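Protein NRD1 (Saccharomyces cerevisiae, PDB 3CLJ) binds the phosphorylated C-terminal domain of RNA polymerase II through its CTD-interacting domain, as part of the Nrd1-Nab3-Sen1 termination complex. Local coordinates at residues T30-H35 with S40-L45; D48-C53 with Y63-I68. All coordinates share one frame; numbering follows the deposited sequence.

Overall arrangement
Helix 39-52 takes part in both contacts: its first half meets the end of helix 22-34 in contact 1, and its second half meets helix 58-77 in contact 2. Their centres lie 12 Å apart, and along the chain contact 1 closes before contact 2 opens. Ile68 joins them, with its CG1 3.9 Å from Ala32 CB and its CG2 4.3 Å from Ile43 CD1, so one apolar core runs through the three helices. Contact 2 sits about 4 Å from the centre of the chain and contact 1 about 12 Å from it, measured between centres. A glycerol, probably from the crystallisation liquor, is hydrogen-bonded to Tyr31 OH in contact 1.

Contact 1: residues T30-H35 with S40-L45; sequences TYALDH and SKIISL
With CG anti to the backbone N (chi1 -178°), Tyr31 projects its ring outward from helix 22-34, while Ile42 has CG1 opposite its carbonyl carbon (chi1 -71°), and a second torsion of 149°, short of full extension, brings CD1 to that ring. The two residues belong to a helical hairpin of the all-helical CID fold, in which helix 22-34 ends, a short turn follows and helix 39-52 begins. Ile42 CD1 approaches the edge of the tyrosine, near the ring plane, and lies 3.8 Å from Tyr31 CE2; CG1 follows at 4.0 Å from the same ring carbon. The other branch, Ile42 CG2, packs on the next residue of helix 22-34, 4.2 Å from Ala32 CB. The two branches together reach Tyr31, Ala32 and His35. The close backbone spacing, 6.9 Å between the CA atoms of Ala32 and Ile42, is compatible with the small alanine side chain. No hydrogen bond crosses the contact, so its cohesion is apolar.

A second layer forms within segment 30-35. The His35 ring lies over one face of Tyr31, offset toward the rim, with His35 CD2 3.2 Å above the tyrosine plane. The tyrosine is thus contacted on a face by His35 and at an edge by Ile42. Phe6 of helix 3-11 touches both Tyr31 and Ile42, and Ala32 also packs on Ile68 of helix 58-77. After the helix ends, the backbone of His35 also reaches the isoleucine: His35 O stands 3.4 Å from Ile42 CD1.

Contact 2: residues D48-C53 with Y63-I68; sequences DYSRLC and YIIDSI
Tyr49 and Ile64 form the tighter half of this contact, their side chains crossing at about a right angle, with Ile64 CD1 3.8 Å from Tyr49 CE2 and 4.0 Å from Tyr49 CD2. The methyl meets the ring obliquely along one CD2-CE2 side. A trans first torsion of Tyr49 (chi1 176°) helps carry the ring from helix 39-52 toward helix 58-77. Cys53 CB packs over a face of the same ring, 3.7 Å above its plane and offset toward the rim, and Phe13 touches both Tyr49 and Ile64, which adds an aromatic neighbour from a loop.

The other half is looser. Ser50 CB and Ile65 CD1 are 4.2 Å apart, although the CA atoms of Ser50 and Ile65 are the nearest pair between the segments, at 8.7 Å; the small serine reaches little of the isoleucine. Leu104 of helix 90-111 touches both residues and completes the packing between these helices of the CID fold. Ser50 OG takes no part across the contact; its hydrogen bond is with Ser61 OG on helix 58-77.

Beyond Ser50, Arg51 leaves this contact toward helix 90-111. Arg51 NH1 bonds Asp48 OD1 at 2.9 Å as part of a salt bridge. The N-H...O angle is only 138°, and OD1 sits tilted from the guanidinium plane. Arg51 NE pairs with Glu103 as well, which probably steadies the guanidinium between two acids. Since no polar bond spans the two segments, their direct association rests on van der Waals packing of buried groups, and the Asp48-Arg51 pair lies apart from it.

Contact 1: residues T30-H35 with S40-L45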
loop_
_atom_site.group_PDB
_atom_site.type_symbol
_atom_site.label_atom_id
_atom_site.label_comp_id
_atom_site.label_asym_id
_atom_site.label_seq_id
_atom_site.Cartn_x
_atom_site.Cartn_y
_atom_site.Cartn_z
ATOM N N THR A 30 -7.067 -6.117 -9.310
ATOM C CA THR A 30 -7.407 -7.249 -10.175
ATOM C C THR A 30 -6.199 -7.717 -10.985
ATOM O O THR A 30 -5.940 -8.928 -11.086
ATOM C CB THR A 30 -8.634 -6.938 -11.047
ATOM O OG1 THR A 30 -9.734 -6.707 -10.154
ATOM C CG2 THR A 30 -8.975 -8.126 -11.993
ATOM N N TYR A 31 -5.427 -6.760 -11.498
ATOM C CA TYR A 31 -4.215 -7.112 -12.202
ATOM C C TYR A 31 -3.265 -7.855 -11.247
ATOM O O TYR A 31 -2.660 -8.853 -11.634
ATOM C CB TYR A 31 -3.522 -5.876 -12.798
ATOM C CG TYR A 31 -2.271 -6.284 -13.567
ATOM C CD1 TYR A 31 -2.350 -6.538 -14.918
ATOM C CD2 TYR A 31 -1.025 -6.454 -12.915
ATOM C CE1 TYR A 31 -1.228 -6.939 -15.651
ATOM C CE2 TYR A 31 0.098 -6.871 -13.627
ATOM C CZ TYR A 31 -0.017 -7.119 -15.007
ATOM O OH TYR A 31 1.059 -7.525 -15.774
ATOM N N ALA A 32 -3.104 -7.354 -10.015
ATOM C CA ALA A 32 -2.166 -7.957 -9.064
ATOM C C ALA A 32 -2.493 -9.443 -8.778
ATOM O O ALA A 32 -1.589 -10.296 -8.723
ATOM C CB ALA A 32 -2.094 -7.129 -7.748
ATOM N N LEU A 33 -3.782 -9.733 -8.583
ATOM C CA LEU A 33 -4.261 -11.109 -8.302
ATOM C C LEU A 33 -4.175 -12.066 -9.512
ATOM O O LEU A 33 -4.037 -13.289 -9.356
ATOM C CB LEU A 33 -5.685 -11.064 -7.748
ATOM C CG LEU A 33 -5.957 -10.518 -6.343
ATOM C CD1 LEU A 33 -7.507 -10.301 -6.260
ATOM C CD2 LEU A 33 -5.491 -11.488 -5.232
ATOM N N ASP A 34 -4.261 -11.497 -10.711
ATOM C CA ASP A 34 -4.136 -12.225 -11.954
ATOM C C ASP A 34 -2.687 -12.520 -12.340
ATOM O O ASP A 34 -2.440 -13.323 -13.233
ATOM C CB ASP A 34 -4.761 -11.411 -13.081
ATOM C CG ASP A 34 -6.272 -11.477 -13.082
ATOM O OD1 ASP A 34 -6.865 -12.219 -12.258
ATOM O OD2 ASP A 34 -6.868 -10.778 -13.921
ATOM N N HIS A 35 -1.738 -11.828 -11.708
ATOM C CA HIS A 35 -0.350 -11.938 -12.124
ATOM C C HIS A 35 0.526 -12.020 -10.865
ATOM O O HIS A 35 1.500 -11.279 -10.714
ATOM C CB HIS A 35 0.030 -10.739 -13.026
ATOM C CG HIS A 35 -0.786 -10.630 -14.289
ATOM N ND1 HIS A 35 -0.466 -11.296 -15.451
ATOM C CD2 HIS A 35 -1.915 -9.929 -14.565
ATOM C CE1 HIS A 35 -1.366 -11.025 -16.383
ATOM N NE2 HIS A 35 -2.259 -10.197 -15.871
ATOM N N SER A 40 6.759 -9.529 -7.868
ATOM C CA SER A 40 7.957 -8.865 -7.398
ATOM C C SER A 40 8.100 -7.456 -8.008
ATOM O O SER A 40 8.497 -6.510 -7.337
ATOM C CB SER A 40 9.164 -9.775 -7.597
ATOM O OG SER A 40 10.337 -9.026 -7.812
ATOM N N LYS A 41 7.739 -7.318 -9.280
ATOM C CA LYS A 41 7.787 -6.006 -9.907
ATOM C C LYS A 41 6.487 -5.159 -9.768
ATOM O O LYS A 41 6.523 -3.941 -10.001
ATOM C CB LYS A 41 8.357 -6.077 -11.350
ATOM C CG LYS A 41 7.453 -6.614 -12.441
ATOM C CD LYS A 41 8.235 -6.667 -13.788
ATOM C CE LYS A 41 7.375 -7.366 -14.881
ATOM N NZ LYS A 41 7.941 -7.532 -16.287
ATOM N N ILE A 42 5.366 -5.796 -9.412
ATOM C CA ILE A 42 4.141 -5.077 -9.033
ATOM C C ILE A 42 4.383 -4.379 -7.678
ATOM O O ILE A 42 4.059 -3.179 -7.510
ATOM C CB ILE A 42 2.905 -6.029 -8.937
ATOM C CG1 ILE A 42 2.465 -6.502 -10.365
ATOM C CG2 ILE A 42 1.766 -5.390 -8.032
ATOM C CD1 ILE A 42 1.825 -7.913 -10.428
ATOM N N ILE A 43 4.982 -5.124 -6.758
ATOM C CA ILE A 43 5.214 -4.696 -5.383
ATOM C C ILE A 43 6.267 -3.560 -5.324
ATOM O O ILE A 43 6.007 -2.519 -4.688
ATOM C CB ILE A 43 5.526 -5.941 -4.458
ATOM C CG1 ILE A 43 4.262 -6.854 -4.334
ATOM C CG2 ILE A 43 6.108 -5.527 -3.074
ATOM C CD1 ILE A 43 3.142 -6.269 -3.477
ATOM N N SER A 44 7.382 -3.736 -6.024
ATOM C CA SER A 44 8.427 -2.688 -6.109
ATOM C C SER A 44 7.848 -1.391 -6.680
ATOM O O SER A 44 8.024 -0.306 -6.094
ATOM C CB SER A 44 9.708 -3.165 -6.840
ATOM O OG SER A 44 9.580 -3.080 -8.250
ATOM N N LEU A 45 7.056 -1.499 -7.742
ATOM C CA LEU A 45 6.422 -0.307 -8.281
ATOM C C LEU A 45 5.486 0.443 -7.334
ATOM O O LEU A 45 5.554 1.676 -7.262
ATOM C CB LEU A 45 5.795 -0.540 -9.661
ATOM C CG LEU A 45 5.236 0.704 -10.392
ATOM C CD1 LEU A 45 6.320 1.826 -10.613
ATOM C CD2 LEU A 45 4.576 0.325 -11.771
#

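Contact 2: residues D48-C53 with Y63-I68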
loop_
_atom_site.group_PDB
_atom_site.type_symbol
_atom_site.label_atom_id
_atom_site.label_comp_id
_atom_site.label_asym_id
_atom_site.label_seq_id
_atom_site.Cartn_x
_atom_site.Cartn_y
_atom_site.Cartn_z
ATOM N N ASP A 48 7.471 2.121 -4.625
ATOM C CA ASP A 48 8.147 3.280 -5.168
ATOM C C ASP A 48 7.163 4.415 -5.468
ATOM O O ASP A 48 7.501 5.597 -5.340
ATOM C CB ASP A 48 8.955 2.853 -6.406
ATOM C CG ASP A 48 10.202 2.018 -6.035
ATOM O OD1 ASP A 48 10.637 2.063 -4.864
ATOM O OD2 ASP A 48 10.830 1.371 -6.923
ATOM N N TYR A 49 5.958 4.057 -5.889
ATOM C CA TYR A 49 4.931 5.053 -6.081
ATOM C C TYR A 49 4.667 5.785 -4.732
ATOM O O TYR A 49 4.593 7.009 -4.682
ATOM C CB TYR A 49 3.620 4.403 -6.595
ATOM C CG TYR A 49 2.559 5.445 -6.680
ATOM C CD1 TYR A 49 2.623 6.443 -7.680
ATOM C CD2 TYR A 49 1.537 5.512 -5.717
ATOM C CE1 TYR A 49 1.641 7.456 -7.741
ATOM C CE2 TYR A 49 0.558 6.469 -5.784
ATOM C CZ TYR A 49 0.645 7.481 -6.764
ATOM O OH TYR A 49 -0.299 8.488 -6.795
ATOM N N SER A 50 4.520 5.022 -3.666
ATOM C CA SER A 50 4.421 5.586 -2.301
ATOM C C SER A 50 5.572 6.531 -1.917
ATOM O O SER A 50 5.379 7.580 -1.287
ATOM C CB SER A 50 4.328 4.441 -1.261
ATOM O OG SER A 50 3.831 4.927 -0.018
ATOM N N ARG A 51 6.780 6.079 -2.215
ATOM C CA ARG A 51 7.997 6.867 -1.968
ATOM C C ARG A 51 8.076 8.189 -2.689
ATOM O O ARG A 51 8.608 9.137 -2.147
ATOM C CB ARG A 51 9.244 6.071 -2.338
ATOM C CG ARG A 51 9.491 4.957 -1.398
ATOM C CD ARG A 51 10.639 4.133 -1.930
ATOM N NE ARG A 51 11.113 3.239 -0.857
ATOM C CZ ARG A 51 11.749 2.082 -1.047
ATOM N NH1 ARG A 51 12.038 1.675 -2.299
ATOM N NH2 ARG A 51 12.169 1.386 0.019
ATOM N N LEU A 52 7.539 8.242 -3.899
ATOM C CA LEU A 52 7.841 9.315 -4.821
ATOM C C LEU A 52 6.647 10.219 -5.174
ATOM O O LEU A 52 6.826 11.239 -5.827
ATOM C CB LEU A 52 8.407 8.701 -6.130
ATOM C CG LEU A 52 9.780 7.990 -5.946
ATOM C CD1 LEU A 52 10.211 7.135 -7.177
ATOM C CD2 LEU A 52 10.893 8.945 -5.524
ATOM N N CYS A 53 5.437 9.840 -4.772
ATOM C CA CYS A 53 4.265 10.565 -5.205
ATOM C C CYS A 53 4.170 11.927 -4.463
ATOM O O CYS A 53 4.800 12.113 -3.416
ATOM C CB CYS A 53 2.988 9.712 -4.973
ATOM S SG CYS A 53 2.659 9.378 -3.242
ATOM N N TYR A 63 -3.621 3.409 0.230
ATOM C CA TYR A 63 -4.864 2.730 -0.237
ATOM C C TYR A 63 -4.522 1.665 -1.293
ATOM O O TYR A 63 -5.093 0.562 -1.316
ATOM C CB TYR A 63 -5.878 3.714 -0.809
ATOM C CG TYR A 63 -6.603 4.586 0.229
ATOM C CD1 TYR A 63 -6.558 4.288 1.608
ATOM C CD2 TYR A 63 -7.354 5.682 -0.185
ATOM C CE1 TYR A 63 -7.261 5.084 2.549
ATOM C CE2 TYR A 63 -8.040 6.484 0.715
ATOM C CZ TYR A 63 -8.005 6.176 2.076
ATOM O OH TYR A 63 -8.710 6.975 2.935
ATOM N N ILE A 64 -3.582 1.982 -2.178
ATOM C CA ILE A 64 -3.188 1.012 -3.192
ATOM C C ILE A 64 -2.543 -0.227 -2.529
ATOM O O ILE A 64 -2.866 -1.379 -2.860
ATOM C CB ILE A 64 -2.195 1.628 -4.230
ATOM C CG1 ILE A 64 -2.900 2.578 -5.210
ATOM C CG2 ILE A 64 -1.535 0.518 -5.095
ATOM C CD1 ILE A 64 -1.889 3.564 -5.987
ATOM N N ILE A 65 -1.631 0.016 -1.588
ATOM C CA ILE A 65 -1.040 -1.040 -0.749
ATOM C C ILE A 65 -2.041 -1.811 0.139
ATOM O O ILE A 65 -1.915 -3.048 0.320
ATOM C CB ILE A 65 0.177 -0.449 0.086
ATOM C CG1 ILE A 65 1.312 -0.085 -0.865
ATOM C CG2 ILE A 65 0.604 -1.409 1.248
ATOM C CD1 ILE A 65 2.324 0.929 -0.271
ATOM N N ASP A 66 -3.007 -1.101 0.733
ATOM C CA ASP A 66 -4.092 -1.728 1.446
ATOM C C ASP A 66 -4.850 -2.706 0.588
ATOM O O ASP A 66 -5.167 -3.791 1.015
ATOM C CB ASP A 66 -5.106 -0.658 1.970
ATOM C CG ASP A 66 -6.272 -1.274 2.679
ATOM O OD1 ASP A 66 -6.075 -1.962 3.704
ATOM O OD2 ASP A 66 -7.428 -1.110 2.234
ATOM N N SER A 67 -5.209 -2.270 -0.601
ATOM C CA SER A 67 -6.054 -3.070 -1.471
ATOM C C SER A 67 -5.330 -4.350 -1.960
ATOM O O SER A 67 -5.858 -5.447 -1.852
ATOM C CB SER A 67 -6.488 -2.226 -2.675
ATOM O OG SER A 67 -7.435 -2.948 -3.446
ATOM N N ILE A 68 -4.129 -4.178 -2.490
ATOM C CA ILE A 68 -3.355 -5.270 -2.985
ATOM C C ILE A 68 -2.861 -6.121 -1.789
ATOM O O ILE A 68 -2.980 -7.360 -1.794
ATOM C CB ILE A 68 -2.202 -4.744 -3.897
ATOM C CG1 ILE A 68 -2.787 -4.286 -5.245
ATOM C CG2 ILE A 68 -1.085 -5.851 -4.094
ATOM C CD1 ILE A 68 -1.723 -3.558 -6.178
#